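Local coordinates for putative cell invasion protein with MAC/Perforin domain (Bacteroides thetaiotaomicron VPI-5482, PDB 3KK7), which is of unknown function but belongs to the membrane-attack complex/perforin family, many of whose members form pores in membranes, at residues R33-K38 against P510-I515; T53-C58 against H333-L338; P90-P95 against P177-K182; R113-K118 against G133-G138; A224-V229 against V245-S250. All blocks are in the same frame, centred on the assembly; numbering follows the deposited sequence.

Contact 1: R33-K38 against P510-I515; sequences RVWSKK and PDAYGI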
# COMPACT_ATOMS: atom_id res chain seq x y z
N ARG A 33 21.70 6.48 19.00
CA ARG A 33 21.34 5.31 18.21
C ARG A 33 19.83 5.22 18.08
O ARG A 33 19.23 4.26 18.54
CB ARG A 33 21.85 4.04 18.88
CG ARG A 33 23.33 4.08 19.11
CD ARG A 33 23.96 2.70 19.07
NE ARG A 33 25.29 2.81 18.48
CZ ARG A 33 25.63 2.45 17.25
NH1 ARG A 33 24.76 1.87 16.42
NH2 ARG A 33 26.88 2.64 16.85
N VAL A 34 19.22 6.23 17.48
CA VAL A 34 17.77 6.23 17.35
C VAL A 34 17.39 6.35 15.88
O VAL A 34 17.66 7.37 15.23
CB VAL A 34 17.11 7.32 18.22
CG1 VAL A 34 15.61 7.23 18.11
CG2 VAL A 34 17.50 7.15 19.67
N TRP A 35 16.76 5.29 15.39
CA TRP A 35 16.39 5.18 14.00
C TRP A 35 14.90 5.47 13.77
O TRP A 35 14.48 5.63 12.62
CB TRP A 35 16.75 3.81 13.43
CG TRP A 35 17.99 3.18 14.00
CD1 TRP A 35 18.10 1.93 14.52
CD2 TRP A 35 19.29 3.78 14.14
NE1 TRP A 35 19.37 1.70 14.95
CE2 TRP A 35 20.13 2.82 14.74
CE3 TRP A 35 19.82 5.03 13.81
CZ2 TRP A 35 21.47 3.08 15.03
CZ3 TRP A 35 21.16 5.28 14.10
CH2 TRP A 35 21.96 4.31 14.70
N SER A 36 14.11 5.58 14.84
CA SER A 36 12.69 5.88 14.71
C SER A 36 12.11 6.49 15.97
O SER A 36 12.75 6.48 16.99
CB SER A 36 11.93 4.60 14.35
OG SER A 36 11.92 3.68 15.41
N LYS A 37 10.90 7.03 15.87
CA LYS A 37 10.14 7.52 17.03
C LYS A 37 8.74 6.98 16.89
O LYS A 37 8.16 7.10 15.84
CB LYS A 37 10.07 9.06 17.05
CG LYS A 37 11.38 9.74 17.47
CD LYS A 37 11.18 11.19 17.97
CE LYS A 37 12.46 11.72 18.67
NZ LYS A 37 12.22 12.94 19.51
N LYS A 38 8.19 6.38 17.95
CA LYS A 38 6.83 5.85 17.90
C LYS A 38 5.86 6.95 18.27
O LYS A 38 5.34 6.95 19.38
CB LYS A 38 6.66 4.67 18.87
N PRO A 510 18.35 13.73 10.91
CA PRO A 510 19.74 14.04 10.50
C PRO A 510 20.80 13.43 11.43
O PRO A 510 21.88 13.05 10.97
CB PRO A 510 19.81 15.58 10.52
CG PRO A 510 18.51 16.05 11.16
CD PRO A 510 17.50 14.93 11.01
N ASP A 511 20.47 13.30 12.72
CA ASP A 511 21.39 12.68 13.70
C ASP A 511 21.60 11.18 13.44
O ASP A 511 22.71 10.67 13.64
CB ASP A 511 20.96 12.99 15.17
CG ASP A 511 21.54 14.33 15.71
OD1 ASP A 511 22.49 14.86 15.08
OD2 ASP A 511 21.06 14.85 16.75
N ALA A 512 20.57 10.48 12.97
CA ALA A 512 20.73 9.09 12.58
C ALA A 512 21.77 8.98 11.45
O ALA A 512 22.59 8.06 11.44
CB ALA A 512 19.44 8.52 12.18
N TYR A 513 21.80 9.94 10.54
CA TYR A 513 22.82 9.96 9.48
C TYR A 513 24.11 10.70 9.85
O TYR A 513 25.07 10.73 9.08
CB TYR A 513 22.24 10.55 8.20
CG TYR A 513 21.12 9.73 7.59
CD1 TYR A 513 19.82 9.82 8.07
CD2 TYR A 513 21.35 8.91 6.50
CE1 TYR A 513 18.79 9.09 7.50
CE2 TYR A 513 20.33 8.18 5.92
CZ TYR A 513 19.05 8.27 6.41
OH TYR A 513 18.06 7.53 5.81
N GLY A 514 24.14 11.28 11.04
CA GLY A 514 25.30 12.07 11.49
C GLY A 514 25.63 13.19 10.52
O GLY A 514 26.78 13.34 10.11
N ILE A 515 24.59 13.94 10.13
CA ILE A 515 24.70 15.01 9.13
C ILE A 515 24.12 16.34 9.64
O ILE A 515 23.97 17.29 8.87
CB ILE A 515 23.99 14.63 7.78
CG1 ILE A 515 22.49 14.42 7.96
CG2 ILE A 515 24.61 13.37 7.17
CD1 ILE A 515 21.81 14.08 6.70
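The indole of W35 comes edge-on to the methyl of A512, joining an early loop to helix 508-512, which ends in a Schellman motif. W35 CE3, 3.9 Å from A512 CB, and V34 O, 3.7 Å from the same A512 CB, come nearest to the methyl, which lies close to the ring plane; further along the same edge W35 CZ3 runs beside A512 CA and O. The first torsion of W35 explains the approach: chi1 of -33°, away from a staggered value, keeps CG beside the backbone N and anti to the carbonyl carbon. The backbone of W35 stays back while its six-membered ring reaches forward to the helix. R33 frames the same indole twice. Its carbonyl carbon, R33 C, stands 3.9 Å above the W35 ring plane, offset toward the rim, while R33 NH1 lies in plane at the ring edge and also makes a salt bridge with E374. Arginines supply polar links alongside: R27 binds the carbonyl oxygens of D511 and A512 at the C-terminal end of helix 508-512, and R403 binds W35 O. The contact illustrates how a long loop can be laid against a distant domain, here a part of the D3 family region, with little buried surface, through one methyl that meets both a ring edge and a peptide oxygen. The helix itself is closed off at G514, where phi is +56° and the bond from I515 N to P510 O measures 3.0 Å.

Contact 2: T53-C58 against H333-L338; sequences TDFLGC and HTMIDL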
# COMPACT_ATOMS: atom_id res chain seq x y z
N THR A 53 -19.34 10.83 3.42
CA THR A 53 -18.40 11.51 2.56
C THR A 53 -16.99 11.56 3.17
O THR A 53 -16.01 11.85 2.48
CB THR A 53 -18.93 12.94 2.21
OG1 THR A 53 -18.65 13.84 3.29
CG2 THR A 53 -20.45 12.93 1.92
N ASP A 54 -16.88 11.28 4.46
CA ASP A 54 -15.58 11.36 5.14
C ASP A 54 -14.63 10.20 4.84
O ASP A 54 -13.53 10.22 5.35
CB ASP A 54 -15.76 11.41 6.68
CG ASP A 54 -16.46 12.66 7.17
OD1 ASP A 54 -16.15 13.79 6.72
OD2 ASP A 54 -17.31 12.49 8.07
N PHE A 55 -15.01 9.18 4.08
CA PHE A 55 -14.06 8.09 3.82
C PHE A 55 -13.07 8.42 2.71
O PHE A 55 -12.07 7.75 2.55
CB PHE A 55 -14.77 6.78 3.49
CG PHE A 55 -15.64 6.31 4.58
CD1 PHE A 55 -15.10 5.69 5.67
CD2 PHE A 55 -17.00 6.53 4.55
CE1 PHE A 55 -15.91 5.29 6.72
CE2 PHE A 55 -17.82 6.11 5.61
CZ PHE A 55 -17.27 5.50 6.68
N LEU A 56 -13.36 9.47 1.94
CA LEU A 56 -12.55 9.79 0.79
C LEU A 56 -11.16 10.21 1.24
O LEU A 56 -11.02 10.94 2.20
CB LEU A 56 -13.22 10.90 -0.02
CG LEU A 56 -12.89 10.91 -1.52
CD1 LEU A 56 -13.39 9.65 -2.20
CD2 LEU A 56 -13.51 12.18 -2.15
N GLY A 57 -10.15 9.70 0.56
CA GLY A 57 -8.75 10.02 0.89
C GLY A 57 -8.20 9.31 2.11
O GLY A 57 -7.09 9.65 2.58
N CYS A 58 -8.97 8.36 2.65
CA CYS A 58 -8.50 7.52 3.74
C CYS A 58 -7.86 6.26 3.23
O CYS A 58 -8.15 5.79 2.14
CB CYS A 58 -9.62 7.10 4.70
SG CYS A 58 -10.19 8.48 5.65
N HIS A 333 -26.71 6.18 5.92
CA HIS A 333 -25.92 5.59 4.85
C HIS A 333 -24.42 5.59 5.19
O HIS A 333 -23.97 6.36 6.05
CB HIS A 333 -26.22 6.31 3.55
CG HIS A 333 -27.60 6.06 3.06
ND1 HIS A 333 -28.02 6.43 1.80
CD2 HIS A 333 -28.66 5.44 3.65
CE1 HIS A 333 -29.29 6.07 1.65
NE2 HIS A 333 -29.70 5.47 2.75
N THR A 334 -23.66 4.71 4.56
CA THR A 334 -22.23 4.67 4.80
C THR A 334 -21.56 4.18 3.52
O THR A 334 -22.24 4.00 2.52
CB THR A 334 -21.88 3.78 6.02
OG1 THR A 334 -20.50 3.97 6.36
CG2 THR A 334 -22.14 2.30 5.72
N MSE A 335 -20.25 4.00 3.55
CA MSE A 335 -19.55 3.43 2.39
C MSE A 335 -19.90 1.94 2.27
O MSE A 335 -19.72 1.20 3.22
CB MSE A 335 -18.04 3.59 2.55
CG MSE A 335 -17.23 2.93 1.43
SE MSE A 335 -15.36 3.37 1.65
CE MSE A 335 -14.61 1.64 2.12
N ILE A 336 -20.38 1.52 1.10
CA ILE A 336 -20.84 0.15 0.91
C ILE A 336 -20.17 -0.69 -0.20
O ILE A 336 -20.35 -1.91 -0.24
CB ILE A 336 -22.35 0.12 0.69
CG1 ILE A 336 -22.73 0.90 -0.56
CG2 ILE A 336 -23.04 0.67 1.91
CD1 ILE A 336 -24.15 0.61 -1.04
N ASP A 337 -19.41 -0.07 -1.10
CA ASP A 337 -18.73 -0.81 -2.19
C ASP A 337 -17.79 0.15 -2.88
O ASP A 337 -17.83 1.35 -2.61
CB ASP A 337 -19.73 -1.36 -3.22
CG ASP A 337 -19.32 -2.74 -3.80
OD1 ASP A 337 -18.09 -2.97 -3.93
OD2 ASP A 337 -20.23 -3.57 -4.13
N LEU A 338 -16.95 -0.37 -3.76
CA LEU A 338 -15.93 0.42 -4.43
C LEU A 338 -16.22 0.55 -5.93
O LEU A 338 -16.78 -0.35 -6.54
CB LEU A 338 -14.56 -0.24 -4.23
CG LEU A 338 -14.04 -0.34 -2.79
CD1 LEU A 338 -12.83 -1.26 -2.71
CD2 LEU A 338 -13.69 1.03 -2.21
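Two residues beyond M335, which F55 touches, the carboxylate of D337 holds the shortest polar bond: L338 N donates to D337 OD1 over 2.8 Å at 148°, meeting the oxygen on its anti side and 17° out of the carboxylate plane. The other oxygen, D337 OD2, makes a salt bridge with K104, so the acid is held at both oxygens. The joint between the two segments is made without hydrogen bonds. The benzyl group of F55 crosses M335 and T334 at a slant. Its CD2 lies 3.7 Å from CB of the selenomethionine M335, an off-centre CH-pi contact, and its CE2 lies 3.5 Å from T334 OG1. In M335 chi1 and chi2 are both extended and carry the selenium to the ring, obliquely, 4.8 Å from the F55 centroid and 3.9 Å from F55 CB, while the bend at chi3 turns only the terminal methyl. This is a Met-aromatic contact. F55 also opens a type II turn, closed by C58 N on F55 O at 3.2 Å, with G57 at its positive-phi position. Strand 334-338 pairs antiparallel with strand 211-218 of the large MACPF sheet, so F55 seats the loop before strand 58-60 on that sheet, and F49 and F72 add aromatic neighbours. Ring, methylene and selenium carry the contact across the segments, and the T334 hydroxyl oxygen packs against the ring without a hydrogen bond, so its hold rests on shape and dispersion, while the charged pairing is left to D337 further along the strand.

Contact 3: P90-P95 against P177-K182; sequences PSYINP and PSALRK. With EDO (1,2-ethanediol), chain D.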
# COMPACT_ATOMS: atom_id res chain seq x y z
N PRO A 90 -12.04 23.29 -4.08
CA PRO A 90 -13.28 22.51 -3.83
C PRO A 90 -13.67 21.49 -4.91
O PRO A 90 -14.43 20.54 -4.63
CB PRO A 90 -14.39 23.57 -3.71
CG PRO A 90 -13.76 24.89 -3.97
CD PRO A 90 -12.25 24.74 -4.02
N SER A 91 -13.17 21.68 -6.12
CA SER A 91 -13.54 20.82 -7.24
C SER A 91 -12.78 19.48 -7.22
O SER A 91 -13.07 18.66 -8.04
CB SER A 91 -13.32 21.54 -8.58
OG SER A 91 -11.93 21.65 -8.86
N TYR A 92 -11.85 19.27 -6.29
CA TYR A 92 -11.16 17.98 -6.16
C TYR A 92 -12.09 16.86 -5.71
O TYR A 92 -11.76 15.69 -5.86
CB TYR A 92 -9.95 18.06 -5.20
CG TYR A 92 -8.63 18.48 -5.86
CD1 TYR A 92 -7.48 17.69 -5.75
CD2 TYR A 92 -8.56 19.66 -6.59
CE1 TYR A 92 -6.29 18.08 -6.37
CE2 TYR A 92 -7.38 20.05 -7.20
CZ TYR A 92 -6.25 19.27 -7.09
OH TYR A 92 -5.12 19.71 -7.71
N ILE A 93 -13.23 17.21 -5.12
CA ILE A 93 -14.21 16.23 -4.70
C ILE A 93 -15.35 16.33 -5.68
O ILE A 93 -15.58 17.37 -6.22
CB ILE A 93 -14.72 16.46 -3.26
CG1 ILE A 93 -15.47 15.21 -2.77
CG2 ILE A 93 -15.61 17.71 -3.17
CD1 ILE A 93 -15.65 15.10 -1.25
N ASN A 94 -16.05 15.24 -5.91
CA ASN A 94 -17.10 15.20 -6.91
C ASN A 94 -18.13 14.16 -6.53
O ASN A 94 -17.95 12.99 -6.82
CB ASN A 94 -16.48 14.87 -8.26
CG ASN A 94 -17.52 14.66 -9.35
OD1 ASN A 94 -18.71 14.95 -9.16
ND2 ASN A 94 -17.08 14.14 -10.49
N PRO A 95 -19.20 14.58 -5.85
CA PRO A 95 -20.29 13.68 -5.49
C PRO A 95 -21.33 13.59 -6.58
O PRO A 95 -21.48 14.51 -7.34
CB PRO A 95 -20.91 14.35 -4.25
CG PRO A 95 -20.36 15.75 -4.19
CD PRO A 95 -19.43 15.95 -5.36
N PRO A 177 -2.81 12.76 -12.44
CA PRO A 177 -1.47 12.68 -11.86
C PRO A 177 -0.98 13.99 -11.30
O PRO A 177 -0.37 13.99 -10.24
CB PRO A 177 -0.59 12.25 -13.04
CG PRO A 177 -1.50 11.45 -13.92
CD PRO A 177 -2.89 12.08 -13.76
N SER A 178 -1.24 15.09 -12.00
CA SER A 178 -0.84 16.42 -11.54
C SER A 178 -1.59 16.85 -10.27
O SER A 178 -1.06 17.57 -9.42
CB SER A 178 -1.03 17.45 -12.66
OG SER A 178 -0.02 17.32 -13.67
N ALA A 179 -2.84 16.43 -10.15
CA ALA A 179 -3.58 16.58 -8.92
C ALA A 179 -2.90 15.79 -7.81
O ALA A 179 -2.62 16.31 -6.73
CB ALA A 179 -5.01 16.10 -9.12
N LEU A 180 -2.62 14.51 -8.07
CA LEU A 180 -2.06 13.64 -7.06
C LEU A 180 -0.72 14.20 -6.58
O LEU A 180 -0.41 14.18 -5.38
CB LEU A 180 -1.91 12.21 -7.56
CG LEU A 180 -3.21 11.42 -7.79
CD1 LEU A 180 -2.88 10.00 -8.15
CD2 LEU A 180 -4.15 11.45 -6.61
N ARG A 181 0.05 14.75 -7.48
CA ARG A 181 1.32 15.29 -7.02
C ARG A 181 1.14 16.51 -6.12
O ARG A 181 1.83 16.63 -5.11
CB ARG A 181 2.28 15.53 -8.18
CG ARG A 181 3.11 14.27 -8.47
CD ARG A 181 4.24 14.55 -9.46
NE ARG A 181 3.66 14.90 -10.75
CZ ARG A 181 3.32 14.03 -11.70
NH1 ARG A 181 3.53 12.72 -11.54
NH2 ARG A 181 2.77 14.47 -12.82
N LYS A 182 0.21 17.39 -6.46
CA LYS A 182 -0.09 18.54 -5.62
C LYS A 182 -0.47 18.08 -4.24
O LYS A 182 -0.02 18.68 -3.25
CB LYS A 182 -1.27 19.35 -6.17
CG LYS A 182 -0.89 20.47 -7.07
CD LYS A 182 -1.73 21.69 -6.81
CE LYS A 182 -1.16 22.82 -7.56
NZ LYS A 182 0.23 23.21 -7.14
C1 EDO D . -2.64 16.01 -15.64
O1 EDO D . -2.06 15.08 -14.76
C2 EDO D . -1.59 16.23 -16.70
O2 EDO D . -1.31 14.92 -17.22
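With chi1 at -88° and chi2 at -125°, Y92 sends its ring out of a 3-10 turn to the first turn of helix 177-186, where A179 offers its methyl. Y92 CE1 lies 3.6 Å from A179 CB, and the phenol reaches past it, with Y92 OH 3.7 Å from A179 CA. K182, one turn further along, bends at chi2 and chi4. Its CD passes 4.0 Å from Y92 OH, and its end leads away. From just before segment 90-95, Y89 meets the tyrosine ring, and L85 of helix 82-88 touches it. Replacing Y92 by a serine would probably leave A179 CB without its aromatic neighbour and open a gap between turn and helix. Nearby, at the helix start, S178 N binds O1 of a 1,2-ethanediol, probably from the crystallisation liquor, at 2.9 Å and 159°, and S178 OG adds a weak bond to the same oxygen. Thus an aromatic residue joins the start of strand 93-108 to a helix that follows strand 157-173 of the MACPF sheet. No hydrogen bond links the two segments, so the fit depends on van der Waals packing of ring against methyl, with the lysine methylene beside the phenol oxygen.

Contact 4: R113-K118 against G133-G138; sequences RLEKNK and GPFKFG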
# COMPACT_ATOMS: atom_id res chain seq x y z
N ARG A 113 -9.97 -19.00 -7.09
CA ARG A 113 -11.25 -18.81 -7.77
C ARG A 113 -12.02 -17.62 -7.19
O ARG A 113 -12.92 -17.13 -7.85
CB ARG A 113 -12.11 -20.06 -7.70
CG ARG A 113 -11.47 -21.34 -8.28
CD ARG A 113 -11.57 -21.45 -9.76
NE ARG A 113 -12.92 -21.21 -10.23
CZ ARG A 113 -13.24 -21.03 -11.51
NH1 ARG A 113 -12.30 -21.10 -12.45
NH2 ARG A 113 -14.50 -20.79 -11.85
N LEU A 114 -11.70 -17.18 -5.96
CA LEU A 114 -12.31 -16.00 -5.34
C LEU A 114 -12.35 -14.80 -6.30
O LEU A 114 -13.32 -14.03 -6.33
CB LEU A 114 -11.55 -15.61 -4.06
CG LEU A 114 -12.01 -14.35 -3.31
CD1 LEU A 114 -13.54 -14.32 -2.98
CD2 LEU A 114 -11.17 -14.20 -2.03
N GLU A 115 -11.28 -14.68 -7.09
CA GLU A 115 -11.12 -13.61 -8.05
C GLU A 115 -11.48 -13.99 -9.51
O GLU A 115 -11.13 -13.29 -10.44
CB GLU A 115 -9.70 -13.04 -7.95
CG GLU A 115 -9.57 -12.05 -6.82
CD GLU A 115 -10.39 -10.80 -7.07
OE1 GLU A 115 -9.99 -9.96 -7.92
OE2 GLU A 115 -11.46 -10.67 -6.43
N LYS A 116 -12.22 -15.07 -9.70
CA LYS A 116 -12.63 -15.47 -11.04
C LYS A 116 -13.36 -14.35 -11.82
O LYS A 116 -13.27 -14.33 -13.03
CB LYS A 116 -13.53 -16.72 -11.01
CG LYS A 116 -14.97 -16.50 -10.48
CD LYS A 116 -15.71 -17.82 -10.39
CE LYS A 116 -17.17 -17.64 -10.15
NZ LYS A 116 -17.92 -18.95 -10.21
N ASN A 117 -14.10 -13.48 -11.14
CA ASN A 117 -14.75 -12.32 -11.76
C ASN A 117 -14.01 -11.01 -11.51
O ASN A 117 -14.54 -9.94 -11.74
CB ASN A 117 -16.19 -12.21 -11.26
CG ASN A 117 -17.03 -13.43 -11.62
OD1 ASN A 117 -16.70 -14.17 -12.54
ND2 ASN A 117 -18.12 -13.64 -10.89
N LYS A 118 -12.78 -11.12 -11.03
CA LYS A 118 -11.94 -9.97 -10.77
C LYS A 118 -12.62 -8.90 -9.91
O LYS A 118 -12.37 -7.70 -10.08
CB LYS A 118 -11.47 -9.40 -12.12
CG LYS A 118 -10.55 -10.32 -12.88
CD LYS A 118 -9.87 -9.55 -14.01
CE LYS A 118 -8.70 -10.32 -14.64
NZ LYS A 118 -8.42 -9.77 -16.01
N GLY A 133 -2.39 -11.97 -3.16
CA GLY A 133 -2.15 -12.82 -1.99
C GLY A 133 -2.81 -12.34 -0.70
O GLY A 133 -3.57 -13.07 -0.05
N PRO A 134 -2.57 -11.08 -0.33
CA PRO A 134 -3.16 -10.61 0.95
C PRO A 134 -4.69 -10.57 0.95
O PRO A 134 -5.31 -10.92 1.96
CB PRO A 134 -2.55 -9.21 1.12
CG PRO A 134 -1.26 -9.27 0.28
CD PRO A 134 -1.60 -10.12 -0.90
N PHE A 135 -5.28 -10.18 -0.17
CA PHE A 135 -6.72 -10.21 -0.27
C PHE A 135 -7.23 -11.64 -0.08
O PHE A 135 -8.14 -11.87 0.70
CB PHE A 135 -7.19 -9.67 -1.61
CG PHE A 135 -8.65 -9.83 -1.82
CD1 PHE A 135 -9.54 -9.13 -1.02
CD2 PHE A 135 -9.14 -10.70 -2.79
CE1 PHE A 135 -10.90 -9.29 -1.17
CE2 PHE A 135 -10.50 -10.87 -2.96
CZ PHE A 135 -11.39 -10.18 -2.15
N LYS A 136 -6.62 -12.59 -0.78
CA LYS A 136 -7.08 -13.99 -0.71
C LYS A 136 -6.86 -14.58 0.68
O LYS A 136 -7.69 -15.34 1.20
CB LYS A 136 -6.36 -14.85 -1.75
CG LYS A 136 -6.64 -14.47 -3.17
CD LYS A 136 -5.79 -15.24 -4.16
CE LYS A 136 -6.19 -14.85 -5.59
NZ LYS A 136 -5.28 -15.43 -6.61
N PHE A 137 -5.74 -14.20 1.29
CA PHE A 137 -5.43 -14.62 2.64
C PHE A 137 -6.48 -14.12 3.63
O PHE A 137 -6.96 -14.86 4.46
CB PHE A 137 -4.03 -14.14 3.06
CG PHE A 137 -3.69 -14.45 4.52
CD1 PHE A 137 -3.20 -15.70 4.88
CD2 PHE A 137 -3.89 -13.50 5.51
CE1 PHE A 137 -2.91 -15.99 6.19
CE2 PHE A 137 -3.60 -13.78 6.84
CZ PHE A 137 -3.11 -15.04 7.18
N GLY A 138 -6.84 -12.85 3.52
CA GLY A 138 -7.83 -12.23 4.39
C GLY A 138 -9.20 -12.86 4.25
O GLY A 138 -9.91 -13.04 5.23
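L114 from a short 3-10 turn, and E115 right after it, come to one corner of the F135 ring, which the helix supplies from its first turn. Both L114 and F135 carry CG anti to the backbone N (chi1 177° and 173°), which aims the two side chains at each other. L114 CD2 meets F135 CE2 at 3.5 Å, on a slanting line. E115 arrives at about a right angle: its chain folds at chi2, its OE2 comes 3.6 Å from F135 CE2, and its carboxylate stands 83° from the ring plane. That buried acid is satisfied elsewhere, OE1 by T121 OG1 and OE2 by the amide of F120, whose ring stacks on F135. K136 lies beside the leucine, L114 CD2 to K136 CA 4.3 Å, and spends its amine on a salt bridge with D112. A serine in place of F135 would probably leave L114 without its ring and F120 without its stacking mate. The contact sets the loop after strand 93-108 against the first turn of helix 133-146. This helix comes between strands 93-108 and 157-173 in the sequence, consistent with the first helical cluster of MACPF proteins, and V62 and I69 touch F135 from loops.

Contact 5: A224-V229 against V245-S250; sequences ALFYGV and VAINAS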
# COMPACT_ATOMS: atom_id res chain seq x y z
N ALA A 224 -23.50 -11.46 2.78
CA ALA A 224 -23.64 -12.80 3.32
C ALA A 224 -22.54 -13.67 2.73
O ALA A 224 -22.29 -13.63 1.52
CB ALA A 224 -25.02 -13.36 2.96
N LEU A 225 -21.89 -14.46 3.60
CA LEU A 225 -20.92 -15.45 3.16
C LEU A 225 -21.52 -16.82 3.41
O LEU A 225 -22.26 -17.00 4.37
CB LEU A 225 -19.60 -15.31 3.92
CG LEU A 225 -19.00 -13.91 3.92
CD1 LEU A 225 -17.85 -13.87 4.90
CD2 LEU A 225 -18.57 -13.55 2.52
N PHE A 226 -21.19 -17.76 2.53
CA PHE A 226 -21.71 -19.12 2.59
C PHE A 226 -20.56 -20.13 2.61
O PHE A 226 -19.50 -19.96 1.94
CB PHE A 226 -22.60 -19.44 1.38
CG PHE A 226 -23.82 -18.56 1.25
CD1 PHE A 226 -23.71 -17.25 0.83
CD2 PHE A 226 -25.06 -19.05 1.50
CE1 PHE A 226 -24.82 -16.46 0.70
CE2 PHE A 226 -26.16 -18.25 1.38
CZ PHE A 226 -26.04 -16.96 0.97
N TYR A 227 -20.79 -21.19 3.37
CA TYR A 227 -19.86 -22.30 3.43
C TYR A 227 -20.63 -23.59 3.24
O TYR A 227 -21.41 -23.98 4.10
CB TYR A 227 -19.10 -22.27 4.75
CG TYR A 227 -18.07 -23.37 4.88
CD1 TYR A 227 -18.41 -24.61 5.39
CD2 TYR A 227 -16.72 -23.15 4.50
CE1 TYR A 227 -17.45 -25.62 5.51
CE2 TYR A 227 -15.75 -24.18 4.63
CZ TYR A 227 -16.14 -25.40 5.14
OH TYR A 227 -15.23 -26.40 5.28
N GLY A 228 -20.43 -24.24 2.09
CA GLY A 228 -21.11 -25.49 1.72
C GLY A 228 -20.20 -26.72 1.55
O GLY A 228 -19.06 -26.62 1.06
N VAL A 229 -20.73 -27.88 1.97
CA VAL A 229 -20.10 -29.16 1.66
C VAL A 229 -20.96 -29.83 0.58
O VAL A 229 -22.08 -30.28 0.84
CB VAL A 229 -19.95 -30.04 2.90
CG1 VAL A 229 -19.45 -31.43 2.53
CG2 VAL A 229 -19.00 -29.36 3.89
N VAL A 245 -26.73 -21.84 -7.59
CA VAL A 245 -28.16 -22.17 -7.49
C VAL A 245 -28.63 -21.99 -6.07
O VAL A 245 -29.74 -21.48 -5.84
CB VAL A 245 -28.44 -23.64 -7.90
CG1 VAL A 245 -29.92 -24.01 -7.72
CG2 VAL A 245 -27.99 -23.89 -9.36
N ALA A 246 -27.79 -22.38 -5.11
CA ALA A 246 -28.18 -22.32 -3.71
C ALA A 246 -28.32 -20.87 -3.26
O ALA A 246 -29.34 -20.48 -2.70
CB ALA A 246 -27.20 -23.04 -2.85
N ILE A 247 -27.28 -20.08 -3.51
CA ILE A 247 -27.34 -18.66 -3.15
C ILE A 247 -28.62 -18.04 -3.68
O ILE A 247 -29.36 -17.40 -2.95
CB ILE A 247 -26.16 -17.85 -3.73
CG1 ILE A 247 -24.87 -18.19 -2.97
CG2 ILE A 247 -26.48 -16.33 -3.63
CD1 ILE A 247 -23.59 -17.55 -3.58
N ASN A 248 -28.89 -18.30 -4.95
CA ASN A 248 -30.05 -17.74 -5.62
C ASN A 248 -31.40 -18.24 -5.10
O ASN A 248 -32.40 -17.55 -5.25
CB ASN A 248 -29.92 -17.93 -7.12
CG ASN A 248 -30.17 -16.66 -7.89
OD1 ASN A 248 -29.56 -15.60 -7.60
ND2 ASN A 248 -31.05 -16.74 -8.90
N ALA A 249 -31.44 -19.42 -4.48
CA ALA A 249 -32.67 -19.90 -3.86
C ALA A 249 -32.77 -19.52 -2.38
O ALA A 249 -33.75 -19.87 -1.72
CB ALA A 249 -32.80 -21.42 -4.00
N SER A 250 -31.78 -18.79 -1.87
CA SER A 250 -31.63 -18.60 -0.42
C SER A 250 -31.88 -17.21 0.09
O SER A 250 -31.55 -16.92 1.24
CB SER A 250 -30.24 -19.04 0.01
OG SER A 250 -30.15 -20.44 -0.10
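F226 in an extended strand faces I247 near the end of helix 236-249, their CA atoms 8.1 Å apart. The strand stands in an antiparallel sheet, with backbone bonds from A224, F226 and G228 to strand 157-173 and from L225 and Y227 to strand 288-298. On the helix side A249 N bonds to V245 O at 3.0 Å, and S250 N to I247 O. Between strand and helix the meeting is aliphatic chain over aromatic face. I247 CG1, anti to its own carbonyl carbon, hangs 4.0 Å above the plane of the F226 ring and over its centre, 12° from the ring normal, which makes a CH-pi contact. F226 likewise holds CG anti to its carbonyl carbon (chi1 -60°), turning its ring from the sheet to the helix. S250 CB adds a looser touch, 4.4 Å from F226 CE2. Its hydroxyl turns back to the helix instead, S250 OG giving a 2.7 Å bond to A246 O from 47° above the carbonyl plane. L162 of strand 157-173 touches both F226 and I247, and so closes the packing from the sheet side. A helix laid on a sheet strand in this way, within the chain between strands 220-230 and 288-298, is consistent with the second helical cluster packed against the bent central sheet of the MACPF fold.

How the contacts relate
From the N terminus, contact 1 opens first at residues 33-38 and closes last, at 510-515, so its loop encloses the other four and ties an early loop to the D3 region. Contact 2 opens next and closes at 333-338, and within its span lie contacts 3, 4 and 5. Contact 4 sits inside contact 3, whereas contact 5 follows both in series; none of the loops cross. Contacts 2 and 3 touch, L56 CD2 to I93 CG1 at 3.7 Å, while contacts 4 and 5 remain about 7 Å apart at their nearest atoms. Contacts 2, 3 and 5 all reach one large sheet, and contact 4 involves the helix between strands 93-108 and 157-173 in the chain.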